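Local atomic coordinates of shikimate dehydrogenase (Thermotoga maritima, PDB entry 3U62), a protein that probably catalyses the reversible NADPH-linked reduction of 3-dehydroshikimate to shikimate, a step on the route to chorismate and the aromatic amino acids. Residues A167-T173 / L193-V199; I200-T204 / I219-L223; D187-K191 / K209-V215; D94-V99 / A122-A126; K63-M67 / K80-C84. One frame throughout, in Å; residues are numbered along the deposited sequence.

Overall arrangement
Chemistry follows position in this two-domain dehydrogenase. Contact 1, between parallel strands, and contact 5, between two substrate-domain loops, are buried; contacts 2 and 3 are partly open, contact 2 at the strand ends beside the predicted sites and contact 3 on the coenzyme domain's outer flank; contact 4 lies near the chain's centre. Strand 195-198 of contact 1 runs into the loop of contact 2, and the helices of contact 3 cover one face of the parallel sheet. Backbone bonding dominates contact 1, charge and water mark contact 2, aliphatic packing holds contact 3, joined by an edge-to-face aromatic pair in contact 4, and an anion site distinguishes contact 5, meeting contact 4 at Asp94.

Contact 1 (A167-T173 / L193-V199); sequences AKSLFNT and LSLVYDV
The Phe171 ring overlaps the Tyr197 ring in an offset stack, the planes tilted by 26° and the centroids 4.7 Å apart. The overlap is partial: Phe171 CE2 lies 3.4 Å from Tyr197 CG, while the tyrosine's own methylene, Tyr197 CB, sits over the phenylalanine face as a CH-pi donor 3.8 Å from the Phe171 centroid. Different first torsions bring the rings together. Tyr197 holds CG anti to its backbone N (chi1 -167°), whereas Phe171 sets CG anti to its carbonyl carbon (chi1 -73°), which carries the ring over toward the neighbouring strand, where CE1 and CZ also meet Leu195 CD2. The backbones carrying these rings, strands 169-172 and 195-198, are adjacent in the parallel sheet of the Rossmann fold and are linked by a beta-alpha-beta crossover through helix 187-190. Both polar atoms of Leu170 are used across the pair: Leu170 N donates to Leu195 O at 2.9 Å, and Leu170 O accepts from Tyr197 N at 2.7 Å. Asn172 repeats this scheme with Tyr197 O and Val199 N. On the sheet face away from Phe171, Leu170 CB packs on Leu193 CD1 at 3.8 Å, and Leu206 of helix 205-213 covers Leu170. Where the strands begin, Lys168 O receives Ser194 N at 2.7 Å, and a water links Ser169 OG to Ser194 OG; Ser169 OG is also bonded to Lys108 O.

Contact 2 (I200-T204 / I219-L223); sequences IYFDT and IKGNL
Lys220, Tyr201 and Gly221 carry this meeting of two loops at the C-terminal edge of the Rossmann sheet, one following strand 195-198 and the other joining strand 217-219 to helix 222-235. Lys220 reaches across with CB beside Ile200 O, and a bend at chi3 (-66°) turns the end of its chain along the 200-204 loop toward Asp203. There Lys220 NZ forms a salt bridge of 3.2 Å with Asp203 OD1, arriving from above the carboxylate plane, 49° out of it. The other carboxylate oxygen, Asp203 OD2, pairs with Arg211 of helix 205-213. With an alanine in place of Lys220, Asp203 would probably lose one of its two cationic partners, and the water bridging to Tyr201 O would lose the ammonium group that donates to it. Tyr201, a predicted shikimate-binding residue, presents its ring to the start of helix 222-235: Tyr201 CE2 lies 3.9 Å from Asn222 CB, the Asn222 amide, bonded through ND2 to Val251 O, standing nearly perpendicular to the ring. Gly221, predicted to bind NADP(+), lies close against the loop, with its CA 4.1 Å from Tyr201 CA; a side-chain carbon there would run into Ile200 C. Its amide, Gly221 N, reaches Ile200 O at 2.9 Å from above the carbonyl plane. One water ties the loops together as well, donating to Tyr201 O at 2.8 Å and accepting from Lys220 NZ at 3.0 Å.

Contact 3 (D187-K191 / K209-V215); sequences DDSLK and KARKLGV
Leu213 points its CD1 methyl into the flank of helix 187-190, where it meets Leu190 CB at 3.7 Å and Asp187 O at the same distance of 3.7 Å. The two helices belong to successive crossovers of the Rossmann fold and lie over the same face of the parallel sheet, with Leu190 resting on Leu170 and Ala210 on Val196; the contact is far from the substrate and coenzyme sites. The side chains mostly cross rather than run alongside one another. Lys209 passes Leu190 at about a right angle, its methylene CG lying 3.7 Å from Leu190 CD1. It crosses Asp187 in the same manner, and bends at chi2 (101°) and chi3 (-87°) fold the chain so that Asp187 OD1 faces the aliphatic middle, 3.2 Å from Lys209 CD. The ammonium group remains farther off: Lys209 NZ is 4.0 Å from Asp187 OD1, too distant for a salt bridge, although the opposite charges probably still attract. Leu213 CD2 also approaches Asp187 CB, again crosswise. Helix 205-213 closes in a Schellman motif at Gly214, whose positive phi (77°) accompanies the bond from Val215 N back to Ala210 O. The chain thereby turns so that Val215 CG2 comes 3.7 Å from Leu190 O. No direct hydrogen bond joins the two segments; instead, a single water donates both to Lys191 O and to Leu213 O, each at 2.7 Å.

Contact 4 (D94-V99 / A122-A126); sequences DWVGVV and AVIYA
Tyr125 turns an edge of its ring toward a face of the Trp95 indole, with the planes at 68° and Tyr125 CD2 3.6 Å from Trp95 CD2. The opposite indole face is covered by Val96 CG2 of its own helix. Trp95 CG stands between the backbone N and the carbonyl carbon (chi1 74°), which holds the indole out beside Tyr125, while Trp95 NE1 is bonded to Asp75 of helix 74-79. With an alanine at Trp95, the Tyr125 edge would probably lose the face it packs on and Asp75 its indole donor. Helix 118-129, which follows the glycine-rich coenzyme loop of the Rossmann fold, here crosses helix 94-101 at -53°, their short axes 8.1 Å apart. Aliphatic packing fills the crossing. Small residues permit the approach: Ala126 CB touches Val98 CG1 at 3.7 Å and Val99 CG2 at 3.7 Å, while Ala122 CB meets Asp94 CB at 3.7 Å. Farther along, Val98 CG2 and Val123 CG2 meet as their side chains cross nearly at right angles. Carbon also borders backbone oxygen, with Trp95 CB 3.3 Å from Ala122 O and Ala126 CB 3.6 Å from Trp95 O. Asp94, predicted to bind shikimate, extends its carboxylate toward Asn83 and Lys63.

Contact 5 (K63-M67 / K80-C84); sequences KERVM and KAVNC. With SO4 (sulfate ion), chain C.
The flat peptide joining Lys80 to Ala81 has the Met67 sulfur over one face, Met67 SD standing 3.3 Å from Lys80 C and 3.5 Å from Ala81 N. The carbonyl group of Lys63 is likewise approached off its plane: Val82 N donates to Lys63 O at 2.8 Å from 52° out of that plane, with an N-H...O angle of 172°. Val82 also wedges between two side chains, its CB meeting Val66 CG1 at 3.8 Å and its CG2 meeting Met67 CG at 3.8 Å. These loops belong to the substrate-binding domain and border the cleft facing the coenzyme domain; Lys63 is the predicted proton acceptor and Asn83 a predicted shikimate ligand. Bends at the last two torsions of Lys63 turn the ammonium group to the side on which its own amide points, so that Lys63 NZ and Lys63 N both donate to O4 of a sulfate, at 2.9 Å from NZ. NZ also reaches sulfate O3, and Glu64 N binds sulfate O2 at 3.0 Å. The ion, probably from the crystallisation liquor, is held as well by the amide of Gly118 from the glycine-rich loop. Lys63 CD brushes Asn83 CB, while Asn83 OD1 accepts from Thr93 N.

Contact 1 (A167-T173 / L193-V199)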
# COMPACT_ATOMS: atom_id res chain seq x y z
N ALA A 167 -9.19 17.71 10.77
CA ALA A 167 -9.57 16.41 10.23
C ALA A 167 -9.93 15.40 11.32
O ALA A 167 -9.69 15.64 12.51
CB ALA A 167 -8.47 15.86 9.35
N LYS A 168 -10.50 14.27 10.91
CA LYS A 168 -10.87 13.20 11.83
C LYS A 168 -10.12 11.89 11.57
O LYS A 168 -10.02 11.05 12.46
CB LYS A 168 -12.39 12.96 11.81
CG LYS A 168 -13.20 14.09 12.41
CD LYS A 168 -14.62 13.65 12.72
CE LYS A 168 -15.43 14.80 13.30
NZ LYS A 168 -16.77 14.35 13.78
N SER A 169 -9.59 11.74 10.36
CA SER A 169 -8.78 10.57 10.02
C SER A 169 -7.49 10.97 9.30
O SER A 169 -7.48 11.92 8.51
CB SER A 169 -9.57 9.59 9.15
OG SER A 169 -10.73 9.12 9.82
N LEU A 170 -6.42 10.24 9.59
CA LEU A 170 -5.12 10.48 8.97
C LEU A 170 -4.52 9.19 8.42
O LEU A 170 -4.43 8.18 9.13
CB LEU A 170 -4.15 11.13 9.97
CG LEU A 170 -2.69 11.34 9.56
CD1 LEU A 170 -2.57 12.39 8.46
CD2 LEU A 170 -1.85 11.74 10.76
N PHE A 171 -4.11 9.23 7.16
CA PHE A 171 -3.43 8.12 6.50
C PHE A 171 -2.03 8.55 6.08
O PHE A 171 -1.88 9.52 5.32
CB PHE A 171 -4.19 7.68 5.23
CG PHE A 171 -5.47 6.94 5.50
CD1 PHE A 171 -6.60 7.60 5.96
CD2 PHE A 171 -5.56 5.57 5.24
CE1 PHE A 171 -7.79 6.91 6.20
CE2 PHE A 171 -6.75 4.88 5.47
CZ PHE A 171 -7.86 5.55 5.95
N ASN A 172 -1.00 7.86 6.58
CA ASN A 172 0.32 8.00 5.99
C ASN A 172 0.51 6.95 4.91
O ASN A 172 0.37 5.75 5.18
CB ASN A 172 1.45 7.89 7.02
CG ASN A 172 2.83 7.83 6.36
OD1 ASN A 172 3.58 6.87 6.54
ND2 ASN A 172 3.15 8.85 5.57
N THR A 173 0.84 7.39 3.70
CA THR A 173 1.07 6.47 2.58
C THR A 173 2.51 6.57 2.05
O THR A 173 2.87 5.89 1.09
CB THR A 173 0.07 6.68 1.42
OG1 THR A 173 0.40 7.88 0.71
CG2 THR A 173 -1.36 6.77 1.94
N LEU A 193 -8.08 12.99 16.49
CA LEU A 193 -8.37 12.11 15.37
C LEU A 193 -9.03 10.84 15.89
O LEU A 193 -8.76 10.40 17.01
CB LEU A 193 -7.08 11.74 14.61
CG LEU A 193 -6.31 12.84 13.87
CD1 LEU A 193 -4.95 12.32 13.45
CD2 LEU A 193 -7.08 13.36 12.66
N SER A 194 -9.91 10.26 15.08
CA SER A 194 -10.53 8.98 15.41
C SER A 194 -9.80 7.81 14.75
O SER A 194 -9.95 6.66 15.18
CB SER A 194 -12.01 8.97 15.04
OG SER A 194 -12.19 9.20 13.64
N LEU A 195 -9.02 8.10 13.71
CA LEU A 195 -8.24 7.09 13.01
C LEU A 195 -6.86 7.60 12.61
O LEU A 195 -6.74 8.65 11.98
CB LEU A 195 -9.00 6.58 11.77
CG LEU A 195 -8.27 5.64 10.79
CD1 LEU A 195 -7.99 4.27 11.40
CD2 LEU A 195 -9.07 5.49 9.50
N VAL A 196 -5.84 6.84 12.99
CA VAL A 196 -4.49 7.03 12.47
C VAL A 196 -4.10 5.74 11.75
O VAL A 196 -4.05 4.66 12.36
CB VAL A 196 -3.47 7.39 13.57
CG1 VAL A 196 -2.04 7.32 13.05
CG2 VAL A 196 -3.76 8.78 14.14
N TYR A 197 -3.84 5.85 10.46
CA TYR A 197 -3.57 4.71 9.60
C TYR A 197 -2.21 4.91 8.94
O TYR A 197 -1.96 5.96 8.34
CB TYR A 197 -4.68 4.60 8.55
CG TYR A 197 -4.73 3.31 7.76
CD1 TYR A 197 -5.78 2.40 7.94
CD2 TYR A 197 -3.77 3.01 6.79
CE1 TYR A 197 -5.84 1.22 7.21
CE2 TYR A 197 -3.82 1.83 6.06
CZ TYR A 197 -4.86 0.94 6.27
OH TYR A 197 -4.92 -0.22 5.54
N ASP A 198 -1.35 3.91 9.06
CA ASP A 198 -0.03 3.97 8.44
C ASP A 198 0.15 2.74 7.56
O ASP A 198 -0.04 1.61 8.02
CB ASP A 198 1.06 4.02 9.53
CG ASP A 198 2.36 4.62 9.03
OD1 ASP A 198 2.72 4.43 7.85
OD2 ASP A 198 3.04 5.30 9.84
N VAL A 199 0.50 2.96 6.30
CA VAL A 199 0.71 1.85 5.36
C VAL A 199 1.99 1.08 5.68
O VAL A 199 2.17 -0.05 5.21
CB VAL A 199 0.72 2.30 3.87
CG1 VAL A 199 -0.58 3.02 3.51
CG2 VAL A 199 1.94 3.18 3.56
O HOH W 1 -12.26 7.61 11.41

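Contact 2 (I200-T204 / I219-L223)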
# COMPACT_ATOMS: atom_id res chain seq x y z
N ILE A 200 2.87 1.69 6.47
CA ILE A 200 4.11 1.04 6.90
C ILE A 200 3.78 -0.11 7.85
O ILE A 200 2.99 0.03 8.79
CB ILE A 200 5.12 2.04 7.51
CG1 ILE A 200 5.50 3.10 6.47
CG2 ILE A 200 6.37 1.31 8.01
CD1 ILE A 200 6.13 4.35 7.05
N TYR A 201 4.40 -1.25 7.56
CA TYR A 201 4.09 -2.53 8.18
C TYR A 201 4.35 -2.57 9.69
O TYR A 201 3.61 -3.20 10.44
CB TYR A 201 4.89 -3.62 7.45
CG TYR A 201 4.74 -5.00 8.03
CD1 TYR A 201 5.65 -5.46 8.98
CD2 TYR A 201 3.70 -5.83 7.64
CE1 TYR A 201 5.52 -6.72 9.54
CE2 TYR A 201 3.56 -7.10 8.20
CZ TYR A 201 4.48 -7.54 9.14
OH TYR A 201 4.37 -8.79 9.69
N PHE A 202 5.41 -1.89 10.12
CA PHE A 202 5.87 -1.92 11.52
C PHE A 202 5.61 -0.59 12.23
O PHE A 202 5.23 0.40 11.59
CB PHE A 202 7.36 -2.28 11.58
CG PHE A 202 8.22 -1.55 10.57
CD1 PHE A 202 8.71 -0.28 10.85
CD2 PHE A 202 8.55 -2.14 9.35
CE1 PHE A 202 9.51 0.40 9.93
CE2 PHE A 202 9.34 -1.47 8.42
CZ PHE A 202 9.82 -0.19 8.71
N ASP A 203 5.81 -0.57 13.55
CA ASP A 203 5.63 0.63 14.36
C ASP A 203 6.45 1.80 13.84
O ASP A 203 7.66 1.68 13.62
CB ASP A 203 5.99 0.37 15.83
CG ASP A 203 4.88 -0.33 16.60
OD1 ASP A 203 3.81 -0.63 16.02
OD2 ASP A 203 5.08 -0.58 17.81
N THR A 204 5.77 2.92 13.63
CA THR A 204 6.41 4.17 13.23
C THR A 204 6.21 5.18 14.36
O THR A 204 5.34 4.98 15.21
CB THR A 204 5.79 4.73 11.94
OG1 THR A 204 4.38 4.92 12.12
CG2 THR A 204 6.02 3.78 10.77
N ILE A 219 -4.17 1.86 13.07
CA ILE A 219 -3.97 0.71 12.19
C ILE A 219 -2.67 0.84 11.41
O ILE A 219 -2.48 1.80 10.66
CB ILE A 219 -5.18 0.52 11.23
CG1 ILE A 219 -6.48 0.33 12.03
CG2 ILE A 219 -4.95 -0.66 10.29
CD1 ILE A 219 -7.77 0.56 11.23
N LYS A 220 -1.76 -0.12 11.61
CA LYS A 220 -0.52 -0.19 10.85
C LYS A 220 -0.75 -0.93 9.54
O LYS A 220 -1.86 -1.40 9.27
CB LYS A 220 0.59 -0.89 11.64
CG LYS A 220 0.86 -0.36 13.03
CD LYS A 220 2.04 -1.09 13.67
CE LYS A 220 1.73 -2.56 13.93
NZ LYS A 220 2.91 -3.28 14.49
N GLY A 221 0.30 -1.06 8.73
CA GLY A 221 0.20 -1.63 7.40
C GLY A 221 0.05 -3.14 7.31
O GLY A 221 -0.04 -3.69 6.21
N ASN A 222 0.03 -3.82 8.46
CA ASN A 222 -0.03 -5.28 8.48
C ASN A 222 -1.35 -5.87 7.96
O ASN A 222 -1.33 -6.90 7.27
CB ASN A 222 0.31 -5.84 9.87
CG ASN A 222 -0.63 -5.34 10.95
OD1 ASN A 222 -1.15 -4.22 10.90
ND2 ASN A 222 -0.86 -6.18 11.96
N LEU A 223 -2.48 -5.23 8.27
CA LEU A 223 -3.78 -5.67 7.77
C LEU A 223 -3.90 -5.47 6.26
O LEU A 223 -4.38 -6.35 5.54
CB LEU A 223 -4.93 -4.95 8.48
CG LEU A 223 -5.44 -5.51 9.82
CD1 LEU A 223 -6.35 -4.49 10.49
CD2 LEU A 223 -6.17 -6.84 9.63
O HOH W 2 4.12 -5.06 12.47

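Contact 3 (D187-K191 / K209-V215)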
# COMPACT_ATOMS: atom_id res chain seq x y z
N ASP A 187 1.02 16.98 18.55
CA ASP A 187 0.15 16.23 19.45
C ASP A 187 -1.26 16.82 19.45
O ASP A 187 -2.25 16.09 19.41
CB ASP A 187 0.70 16.25 20.88
CG ASP A 187 1.93 15.37 21.04
OD1 ASP A 187 2.44 14.83 20.04
OD2 ASP A 187 2.39 15.22 22.20
N ASP A 188 -1.33 18.15 19.50
CA ASP A 188 -2.60 18.88 19.48
C ASP A 188 -3.45 18.54 18.26
O ASP A 188 -4.67 18.38 18.37
CB ASP A 188 -2.35 20.39 19.54
CG ASP A 188 -3.64 21.20 19.53
OD1 ASP A 188 -3.82 22.00 18.58
OD2 ASP A 188 -4.46 21.04 20.45
N SER A 189 -2.80 18.42 17.10
CA SER A 189 -3.50 18.08 15.86
C SER A 189 -3.90 16.61 15.79
O SER A 189 -4.96 16.28 15.26
CB SER A 189 -2.64 18.45 14.64
OG SER A 189 -2.37 19.85 14.61
N LEU A 190 -3.05 15.74 16.34
CA LEU A 190 -3.30 14.30 16.32
C LEU A 190 -4.34 13.84 17.34
O LEU A 190 -5.09 12.90 17.07
CB LEU A 190 -2.00 13.52 16.56
CG LEU A 190 -0.89 13.54 15.50
CD1 LEU A 190 0.40 13.00 16.09
CD2 LEU A 190 -1.29 12.74 14.27
N LYS A 191 -4.37 14.49 18.50
CA LYS A 191 -5.08 13.97 19.68
C LYS A 191 -6.55 13.63 19.47
O LYS A 191 -7.05 12.66 20.04
CB LYS A 191 -4.91 14.91 20.88
CG LYS A 191 -5.64 16.25 20.75
CD LYS A 191 -5.42 17.13 21.96
CE LYS A 191 -6.21 18.43 21.83
NZ LYS A 191 -5.94 19.37 22.96
N LYS A 209 3.02 7.64 18.60
CA LYS A 209 2.45 8.90 19.10
C LYS A 209 0.93 8.80 19.24
O LYS A 209 0.37 9.24 20.25
CB LYS A 209 2.81 10.06 18.16
CG LYS A 209 2.56 11.46 18.74
CD LYS A 209 3.84 12.11 19.24
CE LYS A 209 4.16 11.73 20.69
NZ LYS A 209 5.43 12.35 21.15
N ALA A 210 0.28 8.23 18.23
CA ALA A 210 -1.17 8.04 18.24
C ALA A 210 -1.63 7.21 19.44
O ALA A 210 -2.67 7.50 20.03
CB ALA A 210 -1.63 7.41 16.94
N ARG A 211 -0.85 6.19 19.78
CA ARG A 211 -1.13 5.35 20.94
C ARG A 211 -1.00 6.12 22.24
O ARG A 211 -1.84 5.98 23.13
CB ARG A 211 -0.21 4.13 20.96
CG ARG A 211 -0.60 3.05 19.98
CD ARG A 211 0.46 1.97 19.90
NE ARG A 211 0.21 1.06 18.79
CZ ARG A 211 1.13 0.27 18.25
NH1 ARG A 211 2.38 0.28 18.70
NH2 ARG A 211 0.81 -0.52 17.24
N LYS A 212 0.05 6.93 22.35
CA LYS A 212 0.26 7.79 23.51
C LYS A 212 -0.92 8.74 23.74
O LYS A 212 -1.25 9.06 24.89
CB LYS A 212 1.55 8.60 23.37
CG LYS A 212 2.82 7.80 23.57
CD LYS A 212 4.05 8.69 23.54
CE LYS A 212 5.32 7.88 23.69
NZ LYS A 212 6.55 8.71 23.52
N LEU A 213 -1.56 9.16 22.65
CA LEU A 213 -2.64 10.15 22.72
C LEU A 213 -4.04 9.52 22.81
O LEU A 213 -5.03 10.23 23.00
CB LEU A 213 -2.55 11.12 21.54
CG LEU A 213 -1.27 11.96 21.44
CD1 LEU A 213 -1.18 12.63 20.07
CD2 LEU A 213 -1.18 13.00 22.55
N GLY A 214 -4.11 8.20 22.66
CA GLY A 214 -5.37 7.47 22.82
C GLY A 214 -6.33 7.56 21.65
O GLY A 214 -7.55 7.54 21.85
N VAL A 215 -5.78 7.68 20.44
CA VAL A 215 -6.59 7.68 19.22
C VAL A 215 -7.36 6.36 19.13
O VAL A 215 -6.78 5.29 19.30
CB VAL A 215 -5.71 7.91 17.96
CG1 VAL A 215 -6.51 7.71 16.68
CG2 VAL A 215 -5.09 9.29 17.99
O HOH W 3 -7.53 10.87 22.05

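Contact 4 (D94-V99 / A122-A126)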
# COMPACT_ATOMS: atom_id res chain seq x y z
N ASP A 94 -3.75 -3.24 -3.70
CA ASP A 94 -3.51 -2.33 -2.57
C ASP A 94 -4.81 -1.72 -2.05
O ASP A 94 -5.03 -1.69 -0.84
CB ASP A 94 -2.52 -1.22 -2.94
CG ASP A 94 -1.07 -1.65 -2.80
OD1 ASP A 94 -0.78 -2.63 -2.08
OD2 ASP A 94 -0.20 -1.00 -3.41
N TRP A 95 -5.66 -1.23 -2.95
CA TRP A 95 -6.93 -0.62 -2.55
C TRP A 95 -7.87 -1.62 -1.89
O TRP A 95 -8.60 -1.27 -0.96
CB TRP A 95 -7.61 0.11 -3.72
CG TRP A 95 -8.26 -0.77 -4.76
CD1 TRP A 95 -7.69 -1.23 -5.91
CD2 TRP A 95 -9.61 -1.27 -4.76
NE1 TRP A 95 -8.59 -1.98 -6.62
CE2 TRP A 95 -9.77 -2.03 -5.94
CE3 TRP A 95 -10.69 -1.16 -3.87
CZ2 TRP A 95 -10.97 -2.67 -6.26
CZ3 TRP A 95 -11.88 -1.80 -4.19
CH2 TRP A 95 -12.01 -2.54 -5.37
N VAL A 96 -7.84 -2.86 -2.38
CA VAL A 96 -8.58 -3.97 -1.76
C VAL A 96 -8.06 -4.20 -0.34
O VAL A 96 -8.86 -4.39 0.58
CB VAL A 96 -8.47 -5.27 -2.61
CG1 VAL A 96 -9.01 -6.48 -1.85
CG2 VAL A 96 -9.19 -5.11 -3.94
N GLY A 97 -6.74 -4.18 -0.19
CA GLY A 97 -6.10 -4.29 1.12
C GLY A 97 -6.59 -3.23 2.10
O GLY A 97 -6.82 -3.52 3.27
N VAL A 98 -6.74 -2.00 1.60
CA VAL A 98 -7.20 -0.87 2.42
C VAL A 98 -8.67 -1.04 2.84
O VAL A 98 -8.99 -0.92 4.03
CB VAL A 98 -6.98 0.50 1.73
CG1 VAL A 98 -7.49 1.64 2.59
CG2 VAL A 98 -5.51 0.71 1.40
N VAL A 99 -9.54 -1.32 1.87
CA VAL A 99 -10.96 -1.53 2.15
C VAL A 99 -11.16 -2.63 3.19
O VAL A 99 -11.87 -2.43 4.18
CB VAL A 99 -11.77 -1.86 0.86
CG1 VAL A 99 -13.19 -2.29 1.19
CG2 VAL A 99 -11.79 -0.66 -0.08
N ALA A 122 -4.07 4.48 -4.31
CA ALA A 122 -4.81 3.29 -3.91
C ALA A 122 -5.69 3.57 -2.69
O ALA A 122 -6.85 3.14 -2.65
CB ALA A 122 -3.86 2.14 -3.63
N VAL A 123 -5.14 4.29 -1.72
CA VAL A 123 -5.88 4.68 -0.52
C VAL A 123 -7.06 5.59 -0.87
O VAL A 123 -8.18 5.36 -0.40
CB VAL A 123 -4.95 5.34 0.54
CG1 VAL A 123 -5.76 6.05 1.63
CG2 VAL A 123 -4.04 4.29 1.17
N ILE A 124 -6.82 6.59 -1.72
CA ILE A 124 -7.87 7.50 -2.16
C ILE A 124 -8.99 6.75 -2.88
O ILE A 124 -10.17 6.97 -2.59
CB ILE A 124 -7.31 8.64 -3.07
CG1 ILE A 124 -6.32 9.51 -2.29
CG2 ILE A 124 -8.46 9.51 -3.61
CD1 ILE A 124 -5.33 10.26 -3.17
N TYR A 125 -8.62 5.85 -3.79
CA TYR A 125 -9.59 5.01 -4.50
C TYR A 125 -10.43 4.21 -3.51
O TYR A 125 -11.66 4.15 -3.65
CB TYR A 125 -8.88 4.08 -5.49
CG TYR A 125 -9.82 3.29 -6.38
CD1 TYR A 125 -10.24 3.79 -7.60
CD2 TYR A 125 -10.27 2.02 -5.99
CE1 TYR A 125 -11.10 3.07 -8.42
CE2 TYR A 125 -11.13 1.29 -6.80
CZ TYR A 125 -11.54 1.81 -8.02
OH TYR A 125 -12.39 1.09 -8.82
N ALA A 126 -9.77 3.60 -2.53
CA ALA A 126 -10.45 2.82 -1.50
C ALA A 126 -11.44 3.67 -0.70
O ALA A 126 -12.58 3.25 -0.48
CB ALA A 126 -9.43 2.18 -0.57

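Contact 5 (K63-M67 / K80-C84)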
# COMPACT_ATOMS: atom_id res chain seq x y z
N LYS A 63 5.33 0.88 -9.29
CA LYS A 63 3.91 0.56 -9.46
C LYS A 63 3.28 1.26 -10.67
O LYS A 63 2.56 0.63 -11.45
CB LYS A 63 3.11 0.85 -8.19
CG LYS A 63 3.46 -0.06 -7.02
CD LYS A 63 2.48 0.08 -5.86
CE LYS A 63 2.52 1.46 -5.21
NZ LYS A 63 3.86 1.81 -4.66
N GLU A 64 3.56 2.56 -10.83
CA GLU A 64 3.12 3.30 -12.00
C GLU A 64 3.94 2.90 -13.23
O GLU A 64 3.40 2.73 -14.32
CB GLU A 64 3.22 4.81 -11.76
CG GLU A 64 2.49 5.69 -12.79
CD GLU A 64 3.26 5.88 -14.09
OE1 GLU A 64 4.51 5.97 -14.05
OE2 GLU A 64 2.61 5.95 -15.16
N ARG A 65 5.25 2.74 -13.03
CA ARG A 65 6.20 2.46 -14.10
C ARG A 65 5.88 1.17 -14.87
O ARG A 65 6.03 1.13 -16.10
CB ARG A 65 7.61 2.38 -13.52
CG ARG A 65 8.72 2.79 -14.48
CD ARG A 65 10.10 2.53 -13.87
NE ARG A 65 10.25 3.14 -12.55
CZ ARG A 65 10.70 4.38 -12.33
NH1 ARG A 65 11.04 5.16 -13.35
NH2 ARG A 65 10.80 4.84 -11.09
N VAL A 66 5.46 0.14 -14.16
CA VAL A 66 5.22 -1.19 -14.75
C VAL A 66 3.98 -1.24 -15.66
O VAL A 66 3.83 -2.17 -16.45
CB VAL A 66 5.17 -2.29 -13.65
CG1 VAL A 66 3.86 -2.25 -12.87
CG2 VAL A 66 5.41 -3.68 -14.25
N MET A 67 3.12 -0.23 -15.54
CA MET A 67 1.86 -0.18 -16.30
C MET A 67 2.05 -0.21 -17.81
O MET A 67 1.23 -0.79 -18.53
CB MET A 67 1.07 1.07 -15.93
CG MET A 67 0.61 1.10 -14.48
SD MET A 67 -0.49 2.48 -14.18
CE MET A 67 -2.00 1.88 -14.97
N LYS A 80 -3.69 4.53 -11.44
CA LYS A 80 -2.38 4.75 -12.08
C LYS A 80 -1.27 4.00 -11.33
O LYS A 80 -0.17 4.53 -11.14
CB LYS A 80 -2.04 6.24 -12.20
CG LYS A 80 -3.06 7.08 -12.94
CD LYS A 80 -2.60 8.52 -13.04
CE LYS A 80 -3.68 9.41 -13.62
NZ LYS A 80 -3.20 10.80 -13.85
N ALA A 81 -1.56 2.78 -10.91
CA ALA A 81 -0.60 1.93 -10.21
C ALA A 81 -0.97 0.46 -10.32
O ALA A 81 -2.13 0.09 -10.15
CB ALA A 81 -0.49 2.34 -8.74
N VAL A 82 0.03 -0.36 -10.63
CA VAL A 82 -0.12 -1.80 -10.66
C VAL A 82 0.84 -2.42 -9.65
O VAL A 82 2.05 -2.18 -9.71
CB VAL A 82 0.16 -2.37 -12.09
CG1 VAL A 82 0.37 -3.88 -12.05
CG2 VAL A 82 -0.97 -2.01 -13.04
N ASN A 83 0.30 -3.19 -8.70
CA ASN A 83 1.14 -3.87 -7.71
C ASN A 83 1.09 -5.39 -7.83
O ASN A 83 1.79 -6.09 -7.09
CB ASN A 83 0.78 -3.44 -6.29
CG ASN A 83 -0.50 -4.08 -5.79
OD1 ASN A 83 -1.51 -4.10 -6.49
ND2 ASN A 83 -0.46 -4.61 -4.57
N CYS A 84 0.26 -5.89 -8.73
CA CYS A 84 0.12 -7.33 -8.94
C CYS A 84 -0.02 -7.63 -10.42
O CYS A 84 -0.96 -7.16 -11.08
CB CYS A 84 -1.08 -7.88 -8.16
SG CYS A 84 -1.33 -9.67 -8.32
S SO4 C . 5.15 4.02 -7.17
O1 SO4 C . 6.26 4.91 -6.84
O2 SO4 C . 4.82 4.17 -8.59
O3 SO4 C . 3.99 4.37 -6.36
O4 SO4 C . 5.54 2.64 -6.90